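CurM Sulfotransferase (Moorea producta, PDB 4GBM) probably transfers a sulfuryl group from the cofactor PAPS to a hydroxyl of a polyketide intermediate in curacin biosynthesis. Local coordinates at residues Ser60-His65 / Ala262-Ile267; Gly259-Ala262 / Ser268-Asn271; Glu86-Thr91 / Ala105-Leu110; Ser43-Leu48 / Val134-Thr139. The protein carries 2 engineered substitutions. All coordinates share one frame; numbering follows the deposited sequence.

Contact 1: residues Ser60-His65 / Ala262-Ile267. Engineered in segment 262-267: Ala262 (natural residue Gln), Ala263 (natural residue Lys). With ZN (zinc ion), chain F.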
# COMPACT_ATOMS: atom_id res chain seq x y z
N SER A 60 8.03 -2.24 7.72
CA SER A 60 6.91 -1.76 6.91
C SER A 60 7.05 -0.26 6.62
O SER A 60 6.51 0.57 7.36
CB SER A 60 5.60 -2.08 7.64
OG SER A 60 4.47 -1.80 6.85
N PRO A 61 7.78 0.09 5.55
CA PRO A 61 8.12 1.48 5.25
C PRO A 61 7.10 2.19 4.36
O PRO A 61 6.22 1.53 3.79
CB PRO A 61 9.44 1.34 4.49
CG PRO A 61 9.27 0.07 3.71
CD PRO A 61 8.50 -0.85 4.65
N PRO A 62 7.23 3.53 4.21
CA PRO A 62 6.52 4.22 3.13
C PRO A 62 6.95 3.64 1.78
O PRO A 62 7.99 2.97 1.71
CB PRO A 62 7.00 5.67 3.25
CG PRO A 62 7.61 5.79 4.61
CD PRO A 62 8.14 4.42 4.94
N GLU A 63 6.17 3.92 0.74
CA GLU A 63 6.37 3.35 -0.59
C GLU A 63 7.82 3.39 -1.08
O GLU A 63 8.45 4.45 -1.12
CB GLU A 63 5.46 4.05 -1.61
CG GLU A 63 3.99 3.59 -1.59
CD GLU A 63 3.11 4.22 -0.51
OE1 GLU A 63 3.57 5.07 0.29
OE2 GLU A 63 1.92 3.85 -0.48
N LEU A 64 8.32 2.23 -1.48
CA LEU A 64 9.70 2.11 -1.96
C LEU A 64 9.84 2.44 -3.44
O LEU A 64 10.93 2.78 -3.90
CB LEU A 64 10.23 0.70 -1.69
CG LEU A 64 10.31 0.26 -0.23
CD1 LEU A 64 10.60 -1.23 -0.13
CD2 LEU A 64 11.34 1.08 0.54
N HIS A 65 8.74 2.32 -4.19
CA HIS A 65 8.75 2.58 -5.65
C HIS A 65 9.82 1.78 -6.40
O HIS A 65 10.47 2.29 -7.32
CB HIS A 65 8.87 4.09 -5.95
CG HIS A 65 7.94 4.95 -5.15
ND1 HIS A 65 6.59 5.03 -5.41
CD2 HIS A 65 8.17 5.76 -4.09
CE1 HIS A 65 6.03 5.87 -4.56
NE2 HIS A 65 6.96 6.31 -3.74
N ALA A 262 5.88 15.80 4.09
CA ALA A 262 5.94 15.54 2.65
C ALA A 262 6.88 14.39 2.27
O ALA A 262 6.73 13.79 1.22
CB ALA A 262 6.30 16.80 1.88
N ALA A 263 7.83 14.08 3.16
CA ALA A 263 8.83 13.04 2.89
C ALA A 263 8.27 11.61 2.86
O ALA A 263 8.80 10.76 2.15
CB ALA A 263 10.00 13.15 3.88
N SER A 264 7.21 11.35 3.62
CA SER A 264 6.62 10.00 3.65
C SER A 264 5.45 9.85 2.67
O SER A 264 4.84 8.79 2.59
CB SER A 264 6.19 9.61 5.07
OG SER A 264 7.34 9.36 5.87
N LEU A 265 5.15 10.92 1.94
CA LEU A 265 4.04 10.93 1.00
C LEU A 265 4.56 10.75 -0.42
O LEU A 265 5.69 11.11 -0.72
CB LEU A 265 3.25 12.24 1.10
CG LEU A 265 2.09 12.35 2.09
CD1 LEU A 265 2.48 11.94 3.52
CD2 LEU A 265 1.56 13.78 2.05
N SER A 266 3.72 10.19 -1.29
CA SER A 266 4.11 9.94 -2.66
C SER A 266 3.11 10.57 -3.60
O SER A 266 3.40 11.60 -4.21
CB SER A 266 4.24 8.43 -2.93
OG SER A 266 5.33 7.91 -2.20
N ILE A 267 1.93 9.96 -3.69
CA ILE A 267 0.92 10.36 -4.69
C ILE A 267 -0.17 11.29 -4.16
O ILE A 267 -0.65 12.14 -4.90
CB ILE A 267 0.28 9.14 -5.39
CG1 ILE A 267 -0.44 8.23 -4.40
CG2 ILE A 267 1.35 8.36 -6.16
CD1 ILE A 267 -1.50 7.33 -5.03
ZN ZN F . 5.46 4.24 -7.03
O HOH W 1 5.05 7.30 0.24
O HOH W 2 3.68 5.43 -7.09

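Contact 2: residues Gly259-Ala262 / Ser268-Asn271. Engineered in segment 259-262: Ala262 (natural residue Gln). With ZN (zinc ion), chain C; A3P (adenosine-3'-5'-diphosphate), chain G.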
# COMPACT_ATOMS: atom_id res chain seq x y z
N GLY A 259 8.96 13.65 11.29
CA GLY A 259 9.78 14.62 10.56
C GLY A 259 8.98 15.37 9.52
O GLY A 259 7.81 15.70 9.74
N VAL A 260 9.61 15.66 8.39
CA VAL A 260 8.95 16.38 7.29
C VAL A 260 7.83 15.51 6.74
O VAL A 260 8.07 14.40 6.24
CB VAL A 260 9.95 16.80 6.19
CG1 VAL A 260 9.23 17.35 4.96
CG2 VAL A 260 10.95 17.84 6.73
N HIS A 261 6.61 16.01 6.85
CA HIS A 261 5.41 15.30 6.44
C HIS A 261 5.45 14.88 4.96
O HIS A 261 5.12 13.74 4.63
CB HIS A 261 4.19 16.16 6.78
CG HIS A 261 2.90 15.69 6.18
ND1 HIS A 261 2.25 16.39 5.20
CD2 HIS A 261 2.13 14.61 6.46
CE1 HIS A 261 1.13 15.76 4.88
NE2 HIS A 261 1.04 14.68 5.63
N ALA A 262 5.88 15.80 4.09
CA ALA A 262 5.94 15.54 2.65
C ALA A 262 6.88 14.39 2.27
O ALA A 262 6.73 13.79 1.22
CB ALA A 262 6.30 16.80 1.88
N SER A 268 -0.56 11.11 -2.90
CA SER A 268 -1.50 12.02 -2.26
C SER A 268 -1.20 12.03 -0.77
O SER A 268 -0.15 11.55 -0.35
CB SER A 268 -2.95 11.59 -2.51
OG SER A 268 -3.85 12.59 -2.08
N ASP A 269 -2.11 12.60 0.01
CA ASP A 269 -1.99 12.62 1.47
C ASP A 269 -2.96 11.59 2.03
O ASP A 269 -4.17 11.70 1.82
CB ASP A 269 -2.33 14.02 2.00
CG ASP A 269 -1.93 14.22 3.46
OD1 ASP A 269 -1.65 13.21 4.15
OD2 ASP A 269 -1.90 15.38 3.92
N PRO A 270 -2.43 10.57 2.74
CA PRO A 270 -3.34 9.57 3.34
C PRO A 270 -4.10 10.12 4.55
O PRO A 270 -5.00 9.45 5.06
CB PRO A 270 -2.40 8.44 3.76
CG PRO A 270 -1.07 9.08 3.96
CD PRO A 270 -1.01 10.22 2.95
N ASN A 271 -3.71 11.31 5.01
CA ASN A 271 -4.38 12.01 6.11
C ASN A 271 -4.26 11.29 7.45
O ASN A 271 -5.02 11.55 8.38
CB ASN A 271 -5.85 12.32 5.77
CG ASN A 271 -5.99 13.24 4.58
OD1 ASN A 271 -5.20 14.18 4.40
ND2 ASN A 271 -7.00 12.98 3.75
ZN ZN C . -0.72 13.55 5.90
P1 A3P G . -9.50 10.27 3.76
O1P A3P G . -9.49 10.97 2.42
O2P A3P G . -8.61 10.93 4.78
O3P A3P G . -10.88 9.93 4.24
P2 A3P G . -4.70 5.24 1.83
O4P A3P G . -4.92 3.89 1.21
O5P A3P G . -4.56 6.38 0.85
O6P A3P G . -3.65 5.24 2.90
O5' A3P G . -6.10 5.57 2.58
C5' A3P G . -6.33 6.89 3.08
C4' A3P G . -7.57 6.81 3.93
O4' A3P G . -7.27 6.08 5.13
C3' A3P G . -8.02 8.17 4.43
O3' A3P G . -8.79 8.84 3.42
C2' A3P G . -8.82 7.78 5.67
O2' A3P G . -10.18 7.51 5.34
C1' A3P G . -8.17 6.48 6.15
N9 A3P G . -7.40 6.73 7.40
C8 A3P G . -6.23 7.39 7.54
N7 A3P G . -5.84 7.44 8.84
C5 A3P G . -6.79 6.79 9.55
C6 A3P G . -7.02 6.46 10.98
N6 A3P G . -6.12 6.84 11.92
N1 A3P G . -8.15 5.77 11.28
C2 A3P G . -9.04 5.37 10.35
N3 A3P G . -8.89 5.64 9.03
C4 A3P G . -7.80 6.32 8.60

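Contact 3: residues Glu86-Thr91 / Ala105-Leu110. With ZN (zinc ion), chain B; SO4 (sulfate ion), chain Q.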
# COMPACT_ATOMS: atom_id res chain seq x y z
N GLU A 86 10.17 9.56 -0.01
CA GLU A 86 11.47 9.15 0.53
C GLU A 86 11.45 7.81 1.27
O GLU A 86 12.33 7.56 2.09
CB GLU A 86 12.01 10.24 1.45
CG GLU A 86 12.30 11.54 0.72
CD GLU A 86 12.94 12.60 1.58
OE1 GLU A 86 13.33 13.63 1.02
OE2 GLU A 86 13.06 12.41 2.82
N GLY A 87 10.47 6.96 0.97
CA GLY A 87 10.41 5.62 1.57
C GLY A 87 11.73 4.88 1.53
O GLY A 87 12.19 4.34 2.54
N LEU A 88 12.36 4.87 0.36
CA LEU A 88 13.65 4.18 0.20
C LEU A 88 14.76 4.86 1.00
O LEU A 88 15.53 4.19 1.69
CB LEU A 88 14.02 4.04 -1.28
CG LEU A 88 15.24 3.16 -1.60
CD1 LEU A 88 15.00 1.69 -1.20
CD2 LEU A 88 15.57 3.26 -3.08
N GLN A 89 14.82 6.19 0.93
CA GLN A 89 15.79 6.97 1.71
C GLN A 89 15.61 6.74 3.21
O GLN A 89 16.59 6.50 3.92
CB GLN A 89 15.67 8.45 1.37
CG GLN A 89 16.80 9.31 1.90
CD GLN A 89 16.61 10.78 1.57
OE1 GLN A 89 16.24 11.58 2.43
NE2 GLN A 89 16.86 11.15 0.31
N LYS A 90 14.36 6.79 3.69
CA LYS A 90 14.06 6.54 5.10
C LYS A 90 14.39 5.11 5.52
O LYS A 90 14.81 4.88 6.65
CB LYS A 90 12.59 6.85 5.41
CG LYS A 90 12.29 8.33 5.48
CD LYS A 90 10.81 8.58 5.76
CE LYS A 90 10.52 10.07 5.87
NZ LYS A 90 11.24 10.72 6.99
N THR A 91 14.18 4.16 4.60
CA THR A 91 14.50 2.76 4.89
C THR A 91 15.98 2.60 5.21
O THR A 91 16.33 2.04 6.26
CB THR A 91 14.06 1.83 3.74
OG1 THR A 91 12.63 1.78 3.71
CG2 THR A 91 14.60 0.42 3.94
N ALA A 105 23.36 9.41 -0.60
CA ALA A 105 24.64 9.08 -1.23
C ALA A 105 24.72 7.59 -1.58
O ALA A 105 25.22 7.21 -2.64
CB ALA A 105 25.81 9.49 -0.33
N LEU A 106 24.21 6.75 -0.67
CA LEU A 106 24.15 5.31 -0.91
C LEU A 106 23.24 4.98 -2.10
O LEU A 106 23.62 4.22 -2.99
CB LEU A 106 23.69 4.57 0.35
CG LEU A 106 23.42 3.06 0.24
CD1 LEU A 106 24.65 2.29 -0.24
CD2 LEU A 106 22.92 2.52 1.58
N ILE A 107 22.04 5.55 -2.10
CA ILE A 107 21.09 5.33 -3.20
C ILE A 107 21.67 5.78 -4.54
O ILE A 107 21.54 5.08 -5.55
CB ILE A 107 19.71 5.98 -2.90
CG1 ILE A 107 19.04 5.23 -1.75
CG2 ILE A 107 18.82 5.96 -4.14
CD1 ILE A 107 17.95 6.02 -1.04
N LYS A 108 22.36 6.92 -4.55
CA LYS A 108 22.99 7.40 -5.77
C LYS A 108 24.06 6.44 -6.28
O LYS A 108 24.27 6.32 -7.49
CB LYS A 108 23.57 8.80 -5.57
CG LYS A 108 22.52 9.89 -5.49
CD LYS A 108 23.12 11.27 -5.60
CE LYS A 108 22.05 12.35 -5.49
NZ LYS A 108 20.97 12.16 -6.50
N ASP A 109 24.73 5.75 -5.36
CA ASP A 109 25.75 4.77 -5.75
C ASP A 109 25.10 3.56 -6.41
O ASP A 109 25.63 3.02 -7.39
CB ASP A 109 26.59 4.34 -4.55
CG ASP A 109 27.87 3.65 -4.96
OD1 ASP A 109 28.85 4.36 -5.24
OD2 ASP A 109 27.89 2.40 -5.02
N LEU A 110 23.95 3.14 -5.88
CA LEU A 110 23.19 2.03 -6.46
C LEU A 110 22.71 2.40 -7.86
O LEU A 110 22.70 1.56 -8.76
CB LEU A 110 22.00 1.64 -5.57
CG LEU A 110 22.25 1.39 -4.08
CD1 LEU A 110 20.96 0.93 -3.39
CD2 LEU A 110 23.40 0.40 -3.83
ZN ZN B . 14.12 14.82 2.45
S SO4 Q . 14.41 7.91 -2.60
O1 SO4 Q . 14.69 6.61 -3.20
O2 SO4 Q . 13.37 8.55 -3.40
O3 SO4 Q . 13.92 7.75 -1.24
O4 SO4 Q . 15.64 8.70 -2.65
O HOH W 3 15.44 14.16 3.80

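Contact 4: residues Ser43-Leu48 / Val134-Thr139. With A3P (adenosine-3'-5'-diphosphate), chain G.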
# COMPACT_ATOMS: atom_id res chain seq x y z
N SER A 43 -7.94 3.35 0.67
CA SER A 43 -8.56 2.20 1.33
C SER A 43 -8.03 1.95 2.74
O SER A 43 -8.32 0.91 3.33
CB SER A 43 -8.38 0.94 0.48
OG SER A 43 -9.03 1.09 -0.77
N GLY A 44 -7.29 2.92 3.28
CA GLY A 44 -6.67 2.78 4.60
C GLY A 44 -5.36 2.00 4.55
O GLY A 44 -4.94 1.43 5.57
N SER A 45 -4.72 1.97 3.38
CA SER A 45 -3.47 1.19 3.22
C SER A 45 -2.33 1.73 4.09
O SER A 45 -1.56 0.94 4.64
CB SER A 45 -3.06 1.09 1.74
OG SER A 45 -2.63 2.35 1.23
N THR A 46 -2.24 3.05 4.22
CA THR A 46 -1.19 3.67 5.04
C THR A 46 -1.42 3.32 6.51
O THR A 46 -0.48 2.91 7.21
CB THR A 46 -1.10 5.19 4.82
OG1 THR A 46 -0.88 5.44 3.43
CG2 THR A 46 0.05 5.79 5.63
N LEU A 47 -2.65 3.48 6.97
CA LEU A 47 -2.98 3.05 8.34
C LEU A 47 -2.52 1.61 8.60
O LEU A 47 -1.83 1.34 9.58
CB LEU A 47 -4.48 3.18 8.60
CG LEU A 47 -4.97 2.61 9.94
CD1 LEU A 47 -4.43 3.41 11.13
CD2 LEU A 47 -6.49 2.61 9.93
N LEU A 48 -2.89 0.69 7.70
CA LEU A 48 -2.49 -0.70 7.87
C LEU A 48 -0.96 -0.88 7.89
O LEU A 48 -0.42 -1.58 8.76
CB LEU A 48 -3.14 -1.59 6.81
CG LEU A 48 -2.79 -3.08 6.93
CD1 LEU A 48 -3.21 -3.67 8.28
CD2 LEU A 48 -3.43 -3.85 5.78
N VAL A 134 7.30 -5.69 4.48
CA VAL A 134 5.92 -5.42 4.06
C VAL A 134 5.99 -4.33 3.02
O VAL A 134 6.43 -3.21 3.30
CB VAL A 134 5.05 -4.94 5.24
CG1 VAL A 134 3.64 -4.63 4.75
CG2 VAL A 134 5.02 -5.98 6.35
N ASP A 135 5.57 -4.67 1.81
CA ASP A 135 5.65 -3.78 0.66
C ASP A 135 4.23 -3.36 0.25
O ASP A 135 3.47 -4.15 -0.31
CB ASP A 135 6.40 -4.48 -0.48
CG ASP A 135 6.71 -3.55 -1.63
OD1 ASP A 135 7.64 -3.87 -2.41
OD2 ASP A 135 6.05 -2.50 -1.76
N LYS A 136 3.89 -2.10 0.54
CA LYS A 136 2.56 -1.54 0.27
C LYS A 136 2.61 -0.40 -0.75
O LYS A 136 3.40 0.54 -0.60
CB LYS A 136 1.94 -1.00 1.57
CG LYS A 136 0.48 -0.48 1.43
CD LYS A 136 0.36 0.99 0.94
CE LYS A 136 0.62 1.99 2.07
NZ LYS A 136 0.21 3.37 1.62
N SER A 137 1.76 -0.48 -1.77
CA SER A 137 1.47 0.66 -2.65
C SER A 137 0.15 0.45 -3.38
O SER A 137 -0.03 -0.59 -4.00
CB SER A 137 2.58 0.89 -3.68
OG SER A 137 2.22 1.96 -4.55
N PRO A 138 -0.76 1.44 -3.33
CA PRO A 138 -2.00 1.27 -4.09
C PRO A 138 -1.78 1.26 -5.60
O PRO A 138 -2.63 0.77 -6.36
CB PRO A 138 -2.83 2.49 -3.68
CG PRO A 138 -2.31 2.89 -2.37
CD PRO A 138 -0.82 2.60 -2.43
N THR A 139 -0.63 1.77 -6.06
CA THR A 139 -0.38 1.86 -7.49
C THR A 139 -0.12 0.49 -8.14
O THR A 139 -0.29 0.35 -9.37
CB THR A 139 0.76 2.85 -7.82
OG1 THR A 139 1.99 2.35 -7.30
CG2 THR A 139 0.47 4.21 -7.23
P1 A3P G . -9.50 10.27 3.76
O1P A3P G . -9.49 10.97 2.42
O2P A3P G . -8.61 10.93 4.78
O3P A3P G . -10.88 9.93 4.24
P2 A3P G . -4.70 5.24 1.83
O4P A3P G . -4.92 3.89 1.21
O5P A3P G . -4.56 6.38 0.85
O6P A3P G . -3.65 5.24 2.90
O5' A3P G . -6.10 5.57 2.58
C5' A3P G . -6.33 6.89 3.08
C4' A3P G . -7.57 6.81 3.93
O4' A3P G . -7.27 6.08 5.13
C3' A3P G . -8.02 8.17 4.43
O3' A3P G . -8.79 8.84 3.42
C2' A3P G . -8.82 7.78 5.67
O2' A3P G . -10.18 7.51 5.34
C1' A3P G . -8.17 6.48 6.15
N9 A3P G . -7.40 6.73 7.40
C8 A3P G . -6.23 7.39 7.54
N7 A3P G . -5.84 7.44 8.84
C5 A3P G . -6.79 6.79 9.55
C6 A3P G . -7.02 6.46 10.98
N6 A3P G . -6.12 6.84 11.92
N1 A3P G . -8.15 5.77 11.28
C2 A3P G . -9.04 5.37 10.35
N3 A3P G . -8.89 5.64 9.03
C4 A3P G . -7.80 6.32 8.60

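Contact 1: residues Ser60-His65 / Ala262-Ile267
His65 and Ser266 both turn their first side-chain bond to lie opposite their own carbonyl carbon (chi1 -48° and -67°), and these rotations aim the far nitrogen of the imidazole at the hydroxyl. NE2 of His65 donates to OG of Ser266 over 2.8 Å. The hydroxyl lies in the ring plane, yet the N-H points somewhat off target, at 137°. OG of Ser266 passes its own hydrogen to a water at a short 2.5 Å. That water donates twice: to OE1 of Glu63 at 2.7 Å and to the backbone O of Ser264 at 2.8 Å. A bend at the second torsion folds Glu63 so that OE1 meets the water, while OE2 forms a salt bridge with Lys136. CB of Glu63 rests 3.3 Å above one face of the His65 ring, toward its rim. The Pro62 ring packs on Ser264, its CG lying 3.8 Å from OG of Ser264, which is bonded to the Met256 carbonyl. The contact thus ties the loop after strand 58-59 to the loop between helices 228-239 and 297-305. Donors and acceptors run from imidazole through hydroxyl and water to the carboxylate, with a branch to the Ser264 carbonyl. The other ring nitrogen, ND1 of His65, binds a zinc ion at 2.1 Å, which would be expected to polarise the ring and strengthen NE2 as donor.

Contact 2: residues Gly259-Ala262 / Ser268-Asn271
Asp269 meets His261 through a zinc ion that both residues bind, and its side chain can be followed outward atom by atom. From CB the carboxylate swings to the position opposite the backbone N (chi1 -167°), which carries it toward the imidazole. CG then lies 3.7 Å from NE2 of His261, in the plane of that ring and at its edge. At the tip the two oxygens divide the work. OD1 binds the zinc at 2.0 Å and also accepts the backbone N-H of Asn271 over 2.9 Å; this donor comes from above the carboxylate plane, 54° out of it. OD2 stands back from the metal and approaches CE1 of His261 at 3.2 Å, while Lys274 provides it with a salt bridge.

His261 supplies the answering ligand, its NE2 2.1 Å from the zinc. The imidazole and the carboxylate are twisted 52° apart, so they meet at the metal without stacking. Two further ligands from outside the two segments complete the coordination.

Beyond the metal, the segment 268-271 turns to the bound nucleotide. ND2 of Asn271 donates almost straight to O2P, on the 3'-phosphate of adenosine-3'-5'-diphosphate, over 2.8 Å, and CB of Pro270 lies 3.5 Å from O6P of the 5'-phosphate. The bond from Asn271 N to Asp269 OD1 defines an Asx turn, here one whose aspartate also serves a histidine-aspartate zinc site beside the nucleotide pocket.

Contact 3: residues Glu86-Thr91 / Ala105-Leu110
The peptide group joining Leu88 to Gln89 has the CD1 methyl of Ile107 over one face, 4.0 Å from C of Leu88 and 3.7 Å from N of Gln89, while O3 of a sulfate ion meets its N-H, the ion being displaced toward that same face. N of Gln89 donates to this O3 over 2.8 Å, slightly bent at 149°. The carboxylate of Glu86 binds a zinc ion mainly through OE1, at 2.0 Å, with OE2 of Glu86 farther off at 2.7 Å.

Ile107 carries the apolar contact with one branch. Its CG1 lies opposite the carbonyl carbon (chi1 -68°), and from there CD1 extends to 3.6 Å from CA of Gln89. The same methyl packs 4.0 Å from CG of Leu88. Glu86 occupies the N-cap position, and the sulfate, probably from the crystallisation liquor and also bonded to Arg75, lies near the helix start, where the dipole would be expected to favour an anion. O of Gly87 accepts hydrogen bonds from OG1 and N of Thr91, which come from opposite faces of its plane.

Helices 87-96 and 100-113 follow one another in the chain, and Phe92 widens their interface by touching Leu106, Ile107 and Leu110. Leu88 also packs on helix 72-78, while Thr91 and Leu110 reach helix 117-128, placing this contact within a cluster of helices.

Contact 4: residues Ser43-Leu48 / Val134-Thr139
Lys136 lays its aliphatic chain along the side chain of Ser45, with CD 3.5 Å from CB of Ser45. Bends at the second and third torsions (-85° and -79°) fold the lysine and bring its ammonium group within bonding distance of two hydroxyls. NZ of Lys136 donates to OG of Ser45 and to OG1 of Thr46, each at 3.0 Å. CG of Pro138 closes on the same serine hydroxyl, 3.7 Å from OG.

Both hydroxyls hand the interaction on to the 5'-phosphate of adenosine-3'-5'-diphosphate. OG of Ser45, held between its own backbone N and carbonyl carbon (chi1 69°), donates to O4P over 2.8 Å. OG1 of Thr46 does likewise to O6P, also over 2.8 Å. Backbone N-H groups reinforce the grip: N of Ser45 meets O4P at 2.9 Å, N of Thr46 bonds to O6P, and N of Gly44 reaches the ester oxygen O5' at 3.0 Å.

Loop and helix start together form the 5'-phosphosulfate-binding loop of sulfotransferases, akin to a P-loop, and it lies opposite strand 132-136. Lys136 is a second-shell residue here, since its two hydroxyl partners stand between it and the phosphate while its strongest partner is Glu63, through a salt bridge. Its two donations leave each hydroxyl's hydrogen directed at the phosphate, and they would probably polarise both O-H groups toward the anion.

In the fold
The centre of contact 4 lies about 2 Å from that of the chain, where helix 45-53 meets strand 132-136 of the five-stranded parallel sheet. Contact 1, centred about 10 Å from contact 4's centre, follows edge strand 58-59 and brings in the late loop between helices 228-239 and 297-305; its segments alternate with those of contact 4. Contact 2 is local to that loop, shares the engineered Ala262 with contact 1, and touches the nucleotide alongside contact 4. Contact 3, its centre about 20 Å from that of contact 4, is nested within both long-range contacts. The late loop thus links the nucleotide-binding core to peripheral helices, through a probable backbone hydrogen bond between the engineered Ala263 and Glu86.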